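Local coordinates for protein RMD9, mitochondrial (Saccharomyces cerevisiae S288C, PDB 7A9X) that binds a dodecameric RNA element in the 3'-untranslated regions of mitochondrial mRNAs and takes part in their processing or stability, at residues M82-D85 with S86-R89. Numbering follows the deposited sequence.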
loop_
_atom_site.group_PDB
_atom_site.type_symbol
_atom_site.label_atom_id
_atom_site.label_comp_id
_atom_site.label_asym_id
_atom_site.label_seq_id
_atom_site.Cartn_x
_atom_site.Cartn_y
_atom_site.Cartn_z
ATOM N N MET A 82 -4.089 -3.009 24.610
ATOM C CA MET A 82 -4.161 -1.753 25.351
ATOM C C MET A 82 -4.041 -0.555 24.417
ATOM O O MET A 82 -4.819 0.401 24.521
ATOM C CB MET A 82 -3.069 -1.710 26.422
ATOM C CG MET A 82 -3.396 -2.484 27.690
ATOM S SD MET A 82 -4.710 -1.702 28.645
ATOM C CE MET A 82 -3.993 -0.086 28.941
ATOM N N PHE A 83 -3.084 -0.604 23.486
ATOM C CA PHE A 83 -2.852 0.512 22.570
ATOM C C PHE A 83 -4.105 0.849 21.771
ATOM O O PHE A 83 -4.497 2.018 21.670
ATOM C CB PHE A 83 -1.692 0.171 21.632
ATOM C CG PHE A 83 -1.490 1.161 20.515
ATOM C CD1 PHE A 83 -0.949 2.412 20.766
ATOM C CD2 PHE A 83 -1.817 0.827 19.207
ATOM C CE1 PHE A 83 -0.752 3.320 19.738
ATOM C CE2 PHE A 83 -1.621 1.731 18.173
ATOM C CZ PHE A 83 -1.086 2.977 18.439
ATOM N N TRP A 84 -4.748 -0.165 21.193
ATOM C CA TRP A 84 -5.912 0.093 20.355
ATOM C C TRP A 84 -7.144 0.447 21.175
ATOM O O TRP A 84 -7.976 1.241 20.723
ATOM C CB TRP A 84 -6.196 -1.116 19.468
ATOM C CG TRP A 84 -5.146 -1.337 18.429
ATOM C CD1 TRP A 84 -4.295 -2.398 18.333
ATOM C CD2 TRP A 84 -4.825 -0.465 17.340
ATOM N NE1 TRP A 84 -3.469 -2.244 17.247
ATOM C CE2 TRP A 84 -3.774 -1.066 16.619
ATOM C CE3 TRP A 84 -5.327 0.765 16.902
ATOM C CZ2 TRP A 84 -3.215 -0.477 15.483
ATOM C CZ3 TRP A 84 -4.773 1.348 15.776
ATOM C CH2 TRP A 84 -3.727 0.727 15.080
ATOM N N ASP A 85 -7.283 -0.122 22.374
ATOM C CA ASP A 85 -8.396 0.275 23.229
ATOM C C ASP A 85 -8.184 1.670 23.802
ATOM O O ASP A 85 -9.158 2.392 24.044
ATOM C CB ASP A 85 -8.593 -0.735 24.358
ATOM C CG ASP A 85 -9.833 -0.444 25.182
ATOM O OD1 ASP A 85 -10.934 -0.398 24.594
ATOM O OD2 ASP A 85 -9.708 -0.258 26.412
ATOM N N SER A 86 -6.927 2.065 24.020
ATOM C CA SER A 86 -6.650 3.413 24.502
ATOM C C SER A 86 -7.037 4.465 23.474
ATOM O O SER A 86 -7.342 5.605 23.838
ATOM C CB SER A 86 -5.171 3.552 24.865
ATOM O OG SER A 86 -4.816 2.667 25.912
ATOM N N MET A 87 -7.032 4.102 22.191
ATOM C CA MET A 87 -7.385 5.058 21.150
ATOM C C MET A 87 -8.884 5.324 21.140
ATOM O O MET A 87 -9.319 6.482 21.152
ATOM C CB MET A 87 -6.913 4.543 19.792
ATOM C CG MET A 87 -6.584 5.638 18.801
ATOM S SD MET A 87 -5.230 5.136 17.729
ATOM C CE MET A 87 -4.031 4.632 18.954
ATOM N N GLY A 88 -9.692 4.261 21.118
ATOM C CA GLY A 88 -11.134 4.439 21.167
ATOM C C GLY A 88 -11.590 5.139 22.433
ATOM O O GLY A 88 -12.473 5.998 22.393
ATOM N N ARG A 89 -10.982 4.790 23.570
ATOM C CA ARG A 89 -11.329 5.434 24.834
ATOM C C ARG A 89 -10.954 6.911 24.821
ATOM O O ARG A 89 -11.745 7.767 25.234
ATOM C CB ARG A 89 -10.642 4.711 25.993
ATOM C CG ARG A 89 -10.601 5.496 27.297
ATOM C CD ARG A 89 -11.968 5.594 27.959
ATOM N NE ARG A 89 -11.854 6.036 29.347
ATOM C CZ ARG A 89 -12.887 6.334 30.129
ATOM N NH1 ARG A 89 -12.684 6.724 31.380
ATOM N NH2 ARG A 89 -14.124 6.248 29.659
#
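Met82 O is gripped by two donors of Ser86, one turn further along helix 78-97. The backbone N of Ser86 lies 2.7 Å from Met82 O, almost in line with the carbonyl bond. The hydroxyl OG of Ser86, also 2.7 Å from Met82 O, approaches from above the carbonyl plane, 45° out of it. This hydroxyl-to-carbonyl hydrogen bond depends on the serine torsion: OG sits beside its own backbone N (chi1 -62°), pointing back down the helix, and the hydroxyl of this buried residue is thereby satisfied within the turn. With alanine in place of Ser86, Met82 O would probably lose the second of these two donors, keeping the bond from the backbone N. Arg89 N donates to Asp85 O at 3.0 Å, whereas Met87 N is shared weakly between Phe83 O and Trp84 O, and Gly88 N bonds weakly to Trp84 O. The guanidinium of Arg89 turns away to a salt bridge with Glu92.

On the buried side, Met87 and Phe83 run side by side. The bent thioether chain lays its methyl CE over one face of the phenyl ring in a CH-pi contact, offset toward the rim, with Met87 CE 3.4 Å from Phe83 CZ. Met87 SD approaches the indole of Trp84 obliquely, 4.3 Å from Trp84 CZ3, giving a Met-aromatic contact. Beyond these, Phe83 packs against helix 52-59 and Trp84 and Met87 against helix 105-128. These are i to i+3 and i to i+4 contacts along an amphipathic helix, with a serine hydroxyl bonded back to the carbonyl of the preceding turn, in the all-helical region ahead of the pentatricopeptide repeats.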